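Local coordinates for protein phosphatase (PDB 1NF2) that probably removes phosphate groups from its substrates as a magnesium-binding hydrolase of the haloacid dehalogenase (HAD) family, at residues L49-E52 and K53-K57; S137-V140 and S141-T145; T153-R156 and L157-K161; F175-F178 and P179-E183; F197-R201 and M202-K206. One frame throughout, in Å; residues are numbered along the deposited sequence.

How the contacts relate
The five contacts follow one another along the chain and fall into two groups. Contacts 1 and 5 belong to the part built on the eight-stranded sheet that carries the magnesium site: helix 45-55 joins strands 36-40 and 62-64, and helix 191-202 leads into strand 209-213. Their centres are 24 Å apart. Contacts 2, 3 and 4 belong to the second domain, with its six-stranded sheet. Contacts 3 and 4 touch, their centres 9 Å apart, through a salt bridge from D158 to K176 and packing of L157; contact 2 lies 22 Å from contact 4, centre to centre. The 175-183 hairpin brings the F178 side chain to about 10 Å from the magnesium ion, consistent with a cap domain facing the active site.

Contact 1: L49-E52 and K53-K57; sequences LNVE and KKYFK
K53, K54 and Y55 each donate their backbone N-H to the carbonyl oxygen four residues back, on L49, N50 and V51, which is the evidence that helix 45-55 keeps its alpha-helical turn through both segments. K53 N lies 3.0 Å from L49 O and Y55 N 3.2 Å from V51 O, each with 162° at the hydrogen; K54 N sits above the carbonyl plane of N50, and its bond is more bent. F56 is the first residue to leave helical angles; E52 O is too close to a neighbour in the model, so the bond of F56 N to it is doubtful.

On one side of the helix N50 and K53 meet through water. The K53 chain folds at chi3 (-74°), bringing NZ over the preceding turn; a water accepts from K53 NZ at 2.7 Å and donates to N50 OD1 at 3.0 Å. On the neighbouring side of the helix, V51 CG1 is anti to the backbone N (chi1 167°), and this carries it to Y55 CD2 at 3.9 Å. V51 O also lies at the edge of that ring, 3.4 Å from Y55 CD2, while K54 CG lies over one ring face, offset toward the rim.

The extended E52 chain leaves the helix for strand 62-64 and the loop before it: its OE1 bonds T62 OG1 and its OE2 the backbone N of F60. Where helix 45-55 ends, the F56 ring lies between helix 22-31, F39 of strand 36-40 and F60, which it meets edge-to-face.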
# COMPACT_ATOMS: atom_id res chain seq x y z
N LEU A 49 -2.62 -1.77 -9.96
CA LEU A 49 -3.18 -2.56 -11.05
C LEU A 49 -2.42 -2.30 -12.34
O LEU A 49 -2.35 -3.17 -13.21
CB LEU A 49 -4.66 -2.23 -11.25
CG LEU A 49 -5.60 -2.46 -10.06
CD1 LEU A 49 -7.02 -2.10 -10.46
CD2 LEU A 49 -5.53 -3.90 -9.60
N ASN A 50 -1.85 -1.11 -12.47
CA ASN A 50 -1.10 -0.74 -13.67
C ASN A 50 0.22 -1.50 -13.78
O ASN A 50 0.67 -1.79 -14.88
CB ASN A 50 -0.84 0.77 -13.71
CG ASN A 50 -2.04 1.55 -14.24
OD1 ASN A 50 -3.03 0.96 -14.68
ND2 ASN A 50 -1.95 2.87 -14.20
N VAL A 51 0.83 -1.81 -12.64
CA VAL A 51 2.08 -2.56 -12.64
C VAL A 51 1.73 -3.99 -13.05
O VAL A 51 2.45 -4.62 -13.84
CB VAL A 51 2.73 -2.56 -11.25
CG1 VAL A 51 3.86 -3.60 -11.19
CG2 VAL A 51 3.29 -1.19 -10.94
N GLU A 52 0.62 -4.49 -12.52
CA GLU A 52 0.16 -5.84 -12.80
C GLU A 52 -0.11 -6.02 -14.29
O GLU A 52 0.35 -6.99 -14.89
CB GLU A 52 -1.13 -6.14 -12.02
CG GLU A 52 -0.96 -6.08 -10.51
CD GLU A 52 -2.26 -6.39 -9.77
OE1 GLU A 52 -2.26 -6.29 -8.52
OE2 GLU A 52 -3.26 -6.72 -10.43
N LYS A 53 -0.85 -5.09 -14.89
CA LYS A 53 -1.16 -5.19 -16.30
C LYS A 53 0.06 -4.97 -17.20
O LYS A 53 0.13 -5.53 -18.29
CB LYS A 53 -2.28 -4.20 -16.66
CG LYS A 53 -3.65 -4.68 -16.19
CD LYS A 53 -4.78 -3.75 -16.60
CE LYS A 53 -4.80 -2.48 -15.76
NZ LYS A 53 -5.99 -1.63 -16.07
N LYS A 54 1.01 -4.18 -16.73
CA LYS A 54 2.22 -3.91 -17.51
C LYS A 54 3.12 -5.13 -17.68
O LYS A 54 3.61 -5.39 -18.78
CB LYS A 54 3.02 -2.79 -16.85
CG LYS A 54 4.35 -2.49 -17.53
CD LYS A 54 5.09 -1.39 -16.78
CE LYS A 54 6.40 -1.03 -17.44
NZ LYS A 54 7.10 0.01 -16.63
N TYR A 55 3.33 -5.87 -16.60
CA TYR A 55 4.19 -7.05 -16.64
C TYR A 55 3.42 -8.34 -16.93
O TYR A 55 3.99 -9.32 -17.39
CB TYR A 55 4.96 -7.17 -15.32
CG TYR A 55 6.00 -6.08 -15.15
CD1 TYR A 55 7.22 -6.14 -15.84
CD2 TYR A 55 5.76 -4.96 -14.35
CE1 TYR A 55 8.17 -5.12 -15.73
CE2 TYR A 55 6.70 -3.94 -14.23
CZ TYR A 55 7.89 -4.02 -14.92
OH TYR A 55 8.81 -3.01 -14.80
N PHE A 56 2.13 -8.31 -16.65
CA PHE A 56 1.24 -9.44 -16.91
C PHE A 56 0.01 -8.75 -17.46
O PHE A 56 -0.47 -7.78 -16.88
CB PHE A 56 0.89 -10.18 -15.61
CG PHE A 56 2.04 -10.34 -14.65
CD1 PHE A 56 2.42 -9.28 -13.83
CD2 PHE A 56 2.75 -11.53 -14.59
CE1 PHE A 56 3.50 -9.41 -12.95
CE2 PHE A 56 3.82 -11.67 -13.71
CZ PHE A 56 4.20 -10.61 -12.89
N LYS A 57 -0.51 -9.21 -18.58
CA LYS A 57 -1.68 -8.57 -19.16
C LYS A 57 -2.95 -8.96 -18.42
O LYS A 57 -3.88 -9.52 -19.00
CB LYS A 57 -1.80 -8.92 -20.64
CG LYS A 57 -0.74 -8.27 -21.54
CD LYS A 57 0.69 -8.51 -21.04
CE LYS A 57 1.02 -10.00 -20.91
NZ LYS A 57 0.87 -10.74 -22.19
O HOH W 1 -5.72 0.00 -13.89

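Contact 2: S137-V140 and S141-T145; sequences SELV and SKMGT
S141 turns its hydroxyl back along helix 136-143 onto S137 O, which is gripped twice. S141 OG donates at 2.7 Å to S137 O, and S141 N donates to the same oxygen at 3.0 Å; the two donors arrive from opposite faces of the S137 carbonyl plane. The torsion accounts for the hydroxyl: chi1 of -64° sets OG beside the residue's own backbone N, and hence near the carbonyl which that N already bonds.

V140 and T145 meet at a slant: V140 CG1 touches T145 CG2 at 4.0 Å, a methyl-to-methyl contact spanning the helix end. T145 holds OG1 anti to its N (chi1 -179°), and that hydroxyl is bonded to Y105 O and K147 O, which fixes its rotation and presents CG2 to V140. Both residues also pack on A104 of strand 102-105. On another side of the helix the contact of L139 with M143 is doubtful in the model.

The helix closes at V140 O. G144 N reaches it at 2.8 Å in the carbonyl plane, on a lone pair, and M143 N at 3.0 Å from well above that plane. G144 has positive phi, 82°, and any side chain there would collide with M143 O at these backbone angles.

Two carbonyl oxygens thus take two donors each, for different reasons: S137 O within the helix, because a serine bonds back one turn, and V140 O at the C-terminal end, where a glycine lets the chain swing off toward strand 147-151.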
# COMPACT_ATOMS: atom_id res chain seq x y z
N SER A 137 -12.85 20.86 -0.50
CA SER A 137 -13.52 20.75 0.79
C SER A 137 -14.91 20.15 0.64
O SER A 137 -15.33 19.35 1.47
CB SER A 137 -13.59 22.12 1.49
OG SER A 137 -14.25 23.08 0.68
N GLU A 138 -15.64 20.54 -0.40
CA GLU A 138 -16.98 20.00 -0.61
C GLU A 138 -16.92 18.55 -1.11
O GLU A 138 -17.71 17.70 -0.69
CB GLU A 138 -17.78 20.84 -1.61
CG GLU A 138 -19.04 20.13 -2.12
CD GLU A 138 -19.96 21.02 -2.95
OE1 GLU A 138 -19.47 21.72 -3.86
OE2 GLU A 138 -21.18 21.01 -2.70
N LEU A 139 -15.98 18.29 -2.00
CA LEU A 139 -15.79 16.96 -2.57
C LEU A 139 -15.59 15.95 -1.43
O LEU A 139 -16.30 14.94 -1.35
CB LEU A 139 -14.56 16.97 -3.50
CG LEU A 139 -14.43 15.91 -4.59
CD1 LEU A 139 -15.60 16.02 -5.51
CD2 LEU A 139 -13.15 16.10 -5.39
N VAL A 140 -14.64 16.23 -0.55
CA VAL A 140 -14.34 15.35 0.57
C VAL A 140 -15.48 15.29 1.58
O VAL A 140 -15.97 14.21 1.91
CB VAL A 140 -13.07 15.80 1.32
CG1 VAL A 140 -12.84 14.92 2.54
CG2 VAL A 140 -11.87 15.73 0.38
N SER A 141 -15.88 16.45 2.08
CA SER A 141 -16.94 16.55 3.07
C SER A 141 -18.21 15.78 2.70
O SER A 141 -19.01 15.44 3.57
CB SER A 141 -17.29 18.01 3.33
OG SER A 141 -16.18 18.70 3.90
N LYS A 142 -18.38 15.50 1.41
CA LYS A 142 -19.57 14.79 0.96
C LYS A 142 -19.30 13.46 0.26
O LYS A 142 -20.23 12.71 -0.02
CB LYS A 142 -20.38 15.71 0.03
CG LYS A 142 -21.38 14.98 -0.87
CD LYS A 142 -22.43 15.92 -1.45
CE LYS A 142 -23.43 16.34 -0.38
NZ LYS A 142 -24.60 17.05 -0.98
N MET A 143 -18.04 13.14 0.00
CA MET A 143 -17.75 11.88 -0.68
C MET A 143 -16.86 10.95 0.11
O MET A 143 -16.76 9.76 -0.19
CB MET A 143 -17.12 12.18 -2.04
CG MET A 143 -17.27 11.09 -3.06
SD MET A 143 -17.79 11.79 -4.64
CE MET A 143 -16.74 13.16 -4.70
N GLY A 144 -16.21 11.48 1.14
CA GLY A 144 -15.33 10.67 1.94
C GLY A 144 -13.98 10.58 1.25
O GLY A 144 -13.88 10.85 0.05
N THR A 145 -12.95 10.21 1.99
CA THR A 145 -11.62 10.11 1.41
C THR A 145 -10.87 8.93 2.01
O THR A 145 -11.08 8.57 3.17
CB THR A 145 -10.82 11.39 1.68
OG1 THR A 145 -9.52 11.28 1.10
CG2 THR A 145 -10.68 11.62 3.18

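Contact 3: T153-R156 and L157-K161; sequences TPER and LDELK
L157 and L160 make the tightly packed side of the first two turns of helix 154-168, each folded close over the turn before it. L157 CB lies 3.2 Å from T153 O, and L160 CG is equally near R156 O. The backbone bonds are short here as well: L157 N to T153 O and L160 N to R156 O are both 2.9 Å. On their outer side the two leucines pack on L150 and L182, so this face of the helix lies against the six-stranded sheet.

T153 is the N-cap. Its OG1, set between the backbone N and the carbonyl carbon (chi1 80°), accepts from R156 N at 3.1 Å with 161° at the hydrogen, so the side chain takes up an N-H of the first turn.

At the border of the packed face the contact is light. The salt bridge of R156 NE to D152 anchors the guanidinium, and L160 only brushes one face of it, with CD2 4.1 Å from R156 NH1. The exposed side is looser still. E155 OE1 and E159 OE1 come within 3.7 Å, two like charges whose carboxylate planes are turned 65° apart. A water donates to E155 OE2 at 2.8 Å and, weakly, to D158 OD1, while D158 OD2 reaches across to K176 in a salt bridge.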
# COMPACT_ATOMS: atom_id res chain seq x y z
N THR A 153 7.27 22.29 5.00
CA THR A 153 8.67 22.15 5.39
C THR A 153 8.71 21.18 6.56
O THR A 153 7.76 21.10 7.34
CB THR A 153 9.26 23.50 5.84
OG1 THR A 153 8.87 23.77 7.19
CG2 THR A 153 8.76 24.63 4.94
N PRO A 154 9.81 20.42 6.69
CA PRO A 154 9.90 19.46 7.79
C PRO A 154 9.63 20.15 9.12
O PRO A 154 9.18 19.53 10.08
CB PRO A 154 11.34 18.95 7.68
CG PRO A 154 11.59 19.03 6.21
CD PRO A 154 11.02 20.38 5.85
N GLU A 155 9.90 21.45 9.14
CA GLU A 155 9.70 22.27 10.33
C GLU A 155 8.23 22.40 10.72
O GLU A 155 7.79 21.83 11.72
CB GLU A 155 10.29 23.67 10.08
CG GLU A 155 10.11 24.64 11.23
CD GLU A 155 10.75 24.15 12.51
OE1 GLU A 155 10.73 24.90 13.51
OE2 GLU A 155 11.29 23.02 12.52
N ARG A 156 7.48 23.14 9.91
CA ARG A 156 6.06 23.36 10.16
C ARG A 156 5.25 22.07 10.15
O ARG A 156 4.24 21.96 10.84
CB ARG A 156 5.50 24.34 9.13
CG ARG A 156 4.29 25.13 9.63
CD ARG A 156 4.04 26.36 8.77
NE ARG A 156 3.04 26.12 7.72
CZ ARG A 156 1.73 26.06 7.94
NH1 ARG A 156 1.25 26.22 9.16
NH2 ARG A 156 0.90 25.84 6.93
N LEU A 157 5.71 21.08 9.38
CA LEU A 157 5.00 19.81 9.30
C LEU A 157 5.12 19.06 10.62
O LEU A 157 4.20 18.34 11.02
CB LEU A 157 5.57 18.95 8.15
CG LEU A 157 4.60 17.93 7.56
CD1 LEU A 157 3.43 18.66 6.91
CD2 LEU A 157 5.32 17.08 6.52
N ASP A 158 6.25 19.21 11.30
CA ASP A 158 6.45 18.55 12.59
C ASP A 158 5.49 19.15 13.61
O ASP A 158 5.07 18.48 14.55
CB ASP A 158 7.89 18.73 13.08
CG ASP A 158 8.84 17.70 12.52
OD1 ASP A 158 10.05 17.78 12.83
OD2 ASP A 158 8.39 16.82 11.76
N GLU A 159 5.15 20.42 13.41
CA GLU A 159 4.24 21.11 14.31
C GLU A 159 2.81 20.70 13.98
O GLU A 159 2.02 20.40 14.87
CB GLU A 159 4.41 22.63 14.17
CG GLU A 159 5.82 23.11 14.50
CD GLU A 159 6.02 24.60 14.28
OE1 GLU A 159 7.15 25.08 14.51
OE2 GLU A 159 5.06 25.28 13.88
N LEU A 160 2.48 20.69 12.69
CA LEU A 160 1.14 20.30 12.27
C LEU A 160 0.85 18.89 12.74
O LEU A 160 -0.25 18.60 13.22
CB LEU A 160 1.02 20.39 10.75
CG LEU A 160 1.11 21.82 10.21
CD1 LEU A 160 0.98 21.80 8.69
CD2 LEU A 160 -0.00 22.66 10.83
N LYS A 161 1.84 18.01 12.62
CA LYS A 161 1.70 16.63 13.05
C LYS A 161 1.27 16.61 14.51
O LYS A 161 0.30 15.94 14.89
CB LYS A 161 3.05 15.92 12.90
CG LYS A 161 3.00 14.41 12.94
CD LYS A 161 2.93 13.86 14.35
CE LYS A 161 2.93 12.34 14.31
NZ LYS A 161 3.04 11.73 15.67
O HOH W 2 10.85 20.74 14.11

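Contact 4: F175-F178 and P179-E183; sequences FKSF and PTYLE
F175 and E183 form an antiparallel hydrogen-bonded pair, with F175 N to E183 O at 2.9 Å and E183 N to F175 O at 2.7 Å. K176 and L182 follow as a non-hydrogen-bonded pair; S177 and F178 then both face Y181, a classic beta bulge, with S177 N bonding Y181 O at 2.8 Å. A type I turn from F178 to Y181 closes the hairpin.

E183 runs alongside F175: its CB lies over one face of the ring, 4.0 Å from F175 CE1. F175 presents that face because chi1 of 69° sets CG between its N and carbonyl carbon. Beyond CB the E183 chain extends to a salt bridge of OE1 with K147 NZ, although the place of the other carboxylate oxygen is doubtful. With an alanine here, the CB would stay over the ring, but K147 would probably be left without the carboxylate it pairs with. Nearer the turn, Y181 CD2 lies at the edge of the poorly ordered F178 ring, 3.9 Å from F178 CD2. On the opposite face of the sheet the thrice-bent K176 chain crosses L182 at about a right angle, K176 CD lying 4.1 Å from L182 CG, before NZ goes on to D158.

Strand 172-178 is an outermost strand of the six-stranded sheet, with 181-186 between it and 147-151; K176 and L182 look to helix 154-168, and the Y181 ring meets Y122 edge-to-face.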
# COMPACT_ATOMS: atom_id res chain seq x y z
N PHE A 175 0.57 10.37 10.72
CA PHE A 175 2.01 10.12 10.77
C PHE A 175 2.76 10.72 9.59
O PHE A 175 2.20 10.97 8.53
CB PHE A 175 2.30 8.61 10.84
CG PHE A 175 1.96 7.86 9.57
CD1 PHE A 175 0.64 7.59 9.24
CD2 PHE A 175 2.97 7.46 8.70
CE1 PHE A 175 0.32 6.93 8.04
CE2 PHE A 175 2.67 6.80 7.51
CZ PHE A 175 1.34 6.54 7.17
N LYS A 176 4.06 10.95 9.80
CA LYS A 176 4.92 11.49 8.77
C LYS A 176 5.37 10.31 7.92
O LYS A 176 5.83 9.30 8.46
CB LYS A 176 6.14 12.16 9.40
CG LYS A 176 5.83 13.38 10.25
CD LYS A 176 5.61 14.62 9.41
CE LYS A 176 6.87 14.99 8.63
NZ LYS A 176 8.05 15.19 9.51
N SER A 177 5.23 10.42 6.60
CA SER A 177 5.66 9.34 5.72
C SER A 177 7.10 9.66 5.35
O SER A 177 7.92 8.76 5.13
CB SER A 177 4.79 9.27 4.47
OG SER A 177 4.90 10.46 3.70
N PHE A 178 7.39 10.96 5.31
CA PHE A 178 8.71 11.48 5.00
C PHE A 178 8.81 12.90 5.55
O PHE A 178 7.79 13.50 5.91
CB PHE A 178 8.95 11.47 3.48
CG PHE A 178 9.19 10.09 2.92
CD1 PHE A 178 10.20 9.28 3.44
CD2 PHE A 178 8.39 9.59 1.90
CE1 PHE A 178 10.41 7.99 2.94
CE2 PHE A 178 8.59 8.30 1.40
CZ PHE A 178 9.60 7.50 1.92
N PRO A 179 10.02 13.45 5.64
CA PRO A 179 10.26 14.80 6.16
C PRO A 179 9.26 15.87 5.72
O PRO A 179 8.92 16.76 6.50
CB PRO A 179 11.67 15.10 5.68
CG PRO A 179 12.33 13.77 5.80
CD PRO A 179 11.29 12.83 5.22
N THR A 180 8.77 15.78 4.49
CA THR A 180 7.83 16.77 4.00
C THR A 180 6.43 16.25 3.73
O THR A 180 5.61 16.97 3.14
CB THR A 180 8.36 17.44 2.72
OG1 THR A 180 8.64 16.44 1.74
CG2 THR A 180 9.64 18.22 3.02
N TYR A 181 6.13 15.03 4.14
CA TYR A 181 4.79 14.46 3.91
C TYR A 181 4.13 13.97 5.20
O TYR A 181 4.68 13.12 5.90
CB TYR A 181 4.85 13.32 2.89
CG TYR A 181 5.51 13.67 1.58
CD1 TYR A 181 5.31 14.93 0.99
CD2 TYR A 181 6.33 12.76 0.91
CE1 TYR A 181 5.92 15.26 -0.22
CE2 TYR A 181 6.93 13.08 -0.31
CZ TYR A 181 6.72 14.33 -0.87
OH TYR A 181 7.30 14.65 -2.07
N LEU A 182 2.95 14.51 5.48
CA LEU A 182 2.18 14.14 6.67
C LEU A 182 0.93 13.44 6.16
O LEU A 182 0.20 13.99 5.32
CB LEU A 182 1.77 15.39 7.45
CG LEU A 182 1.64 15.34 8.97
CD1 LEU A 182 0.83 16.54 9.43
CD2 LEU A 182 0.98 14.05 9.43
N GLU A 183 0.66 12.24 6.67
CA GLU A 183 -0.50 11.49 6.22
C GLU A 183 -1.53 11.25 7.31
O GLU A 183 -1.19 11.05 8.47
CB GLU A 183 -0.08 10.12 5.67
CG GLU A 183 0.79 10.16 4.43
CD GLU A 183 1.03 8.77 3.86
OE1 GLU A 183 0.05 8.08 3.50
OE2 GLU A 183 2.20 8.36 3.77

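Contact 5: F197-R201 and M202-K206; sequences FLRER and MNWKK
R199 lies against W204 at the end of helix 191-202. Its CA is 3.7 Å from W204 CD1, and its aliphatic CG runs beside W204 CB; the guanidinium and indole planes stand 57° apart. Beyond CG the chain bends at chi3 (70°) on its way to E224, whose OE1 forms a salt bridge with R199 NH1. The K206 methylenes are also modelled against the guanidinium, but too close for this stacking to be more than doubtful. L198 CG meets the indole at W204 NE1, 4.1 Å away.

With a serine in place of R199, E224 would probably be left without its cationic partner and W204 CB without the methylene packed beside it.

The backbone sets these groups in place. M202 N bonds L198 O at 2.8 Å, the last regular helical bond. N203 then takes positive phi (72°), and W204 N returns to R199 O at 3.0 Å. This bond resembles one half of a Schellman motif, but its companion from N203 N to E200 O is missing; N203 N bonds R199 O weakly instead. The reversal brings the indole back beside the helix, where M202 CB sits over the ring centre, 3.3 Å above its plane. Further out, W204 meets Y36 and packs on I209, and R201 makes a salt bridge to E75.

R199 NH1 and K206 NZ, like charges 4.4 Å apart, each have an acceptor, E224 OE1 and E223 O, which probably makes their closeness tolerable. W204 NE1, by contrast, is buried with no partner in the model, so the indole is held chiefly by packing.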
# COMPACT_ATOMS: atom_id res chain seq x y z
N PHE A 197 -8.64 -10.70 5.87
CA PHE A 197 -9.98 -10.53 5.30
C PHE A 197 -10.07 -11.29 3.97
O PHE A 197 -11.06 -11.97 3.68
CB PHE A 197 -10.23 -9.04 5.06
CG PHE A 197 -11.56 -8.74 4.43
CD1 PHE A 197 -12.69 -8.56 5.22
CD2 PHE A 197 -11.67 -8.63 3.05
CE1 PHE A 197 -13.92 -8.28 4.64
CE2 PHE A 197 -12.90 -8.36 2.45
CZ PHE A 197 -14.03 -8.18 3.25
N LEU A 198 -9.04 -11.12 3.14
CA LEU A 198 -8.98 -11.77 1.84
C LEU A 198 -9.01 -13.29 2.04
O LEU A 198 -9.67 -14.01 1.30
CB LEU A 198 -7.69 -11.36 1.13
CG LEU A 198 -7.44 -12.00 -0.23
CD1 LEU A 198 -8.60 -11.69 -1.19
CD2 LEU A 198 -6.13 -11.48 -0.77
N ARG A 199 -8.28 -13.75 3.05
CA ARG A 199 -8.19 -15.16 3.39
C ARG A 199 -9.57 -15.75 3.72
O ARG A 199 -9.94 -16.83 3.25
CB ARG A 199 -7.26 -15.33 4.58
CG ARG A 199 -6.58 -16.66 4.66
CD ARG A 199 -5.60 -16.68 5.81
NE ARG A 199 -6.30 -16.67 7.09
CZ ARG A 199 -5.72 -16.32 8.23
NH1 ARG A 199 -4.45 -15.95 8.24
NH2 ARG A 199 -6.42 -16.33 9.36
N GLU A 200 -10.33 -15.04 4.55
CA GLU A 200 -11.66 -15.48 4.93
C GLU A 200 -12.56 -15.55 3.70
O GLU A 200 -13.32 -16.50 3.52
CB GLU A 200 -12.25 -14.51 5.95
CG GLU A 200 -12.47 -15.12 7.31
CD GLU A 200 -13.53 -16.19 7.27
OE1 GLU A 200 -13.61 -16.99 8.23
OE2 GLU A 200 -14.29 -16.23 6.28
N ARG A 201 -12.45 -14.54 2.85
CA ARG A 201 -13.23 -14.44 1.63
C ARG A 201 -12.94 -15.59 0.66
O ARG A 201 -13.86 -16.26 0.17
CB ARG A 201 -12.90 -13.11 0.94
CG ARG A 201 -14.00 -12.51 0.11
CD ARG A 201 -14.31 -13.30 -1.14
NE ARG A 201 -15.32 -12.61 -1.94
CZ ARG A 201 -15.84 -13.09 -3.07
NH1 ARG A 201 -15.46 -14.28 -3.53
NH2 ARG A 201 -16.75 -12.38 -3.73
N MET A 202 -11.65 -15.80 0.37
CA MET A 202 -11.20 -16.82 -0.57
C MET A 202 -11.09 -18.22 0.03
O MET A 202 -10.95 -19.21 -0.69
CB MET A 202 -9.84 -16.40 -1.15
CG MET A 202 -9.85 -16.21 -2.66
SD MET A 202 -11.10 -15.11 -3.23
CE MET A 202 -10.37 -14.47 -4.65
N ASN A 203 -11.15 -18.29 1.35
CA ASN A 203 -11.05 -19.55 2.08
C ASN A 203 -9.62 -20.12 2.06
O ASN A 203 -9.44 -21.34 1.97
CB ASN A 203 -12.04 -20.56 1.50
CG ASN A 203 -12.43 -21.63 2.51
OD1 ASN A 203 -13.14 -22.58 2.17
ND2 ASN A 203 -11.98 -21.47 3.75
N TRP A 204 -8.63 -19.24 2.12
CA TRP A 204 -7.22 -19.65 2.15
C TRP A 204 -6.99 -20.17 3.56
O TRP A 204 -7.73 -19.82 4.48
CB TRP A 204 -6.24 -18.47 2.05
CG TRP A 204 -6.25 -17.58 0.86
CD1 TRP A 204 -5.79 -16.28 0.80
CD2 TRP A 204 -6.64 -17.92 -0.46
NE1 TRP A 204 -5.87 -15.80 -0.48
CE2 TRP A 204 -6.40 -16.79 -1.27
CE3 TRP A 204 -7.18 -19.06 -1.04
CZ2 TRP A 204 -6.67 -16.77 -2.63
CZ3 TRP A 204 -7.45 -19.05 -2.38
CH2 TRP A 204 -7.20 -17.91 -3.16
N LYS A 205 -5.96 -20.97 3.74
CA LYS A 205 -5.61 -21.42 5.07
C LYS A 205 -4.18 -20.88 5.21
O LYS A 205 -3.46 -20.78 4.22
CB LYS A 205 -5.69 -22.95 5.21
CG LYS A 205 -4.69 -23.79 4.44
CD LYS A 205 -5.08 -25.27 4.56
CE LYS A 205 -3.98 -26.22 4.10
NZ LYS A 205 -2.86 -26.32 5.08
N LYS A 206 -3.79 -20.49 6.41
CA LYS A 206 -2.45 -19.94 6.62
C LYS A 206 -1.29 -20.80 6.11
O LYS A 206 -0.32 -20.27 5.56
CB LYS A 206 -2.24 -19.63 8.10
CG LYS A 206 -3.03 -18.43 8.59
CD LYS A 206 -3.06 -18.35 10.11
CE LYS A 206 -1.67 -18.44 10.72
NZ LYS A 206 -0.80 -17.31 10.30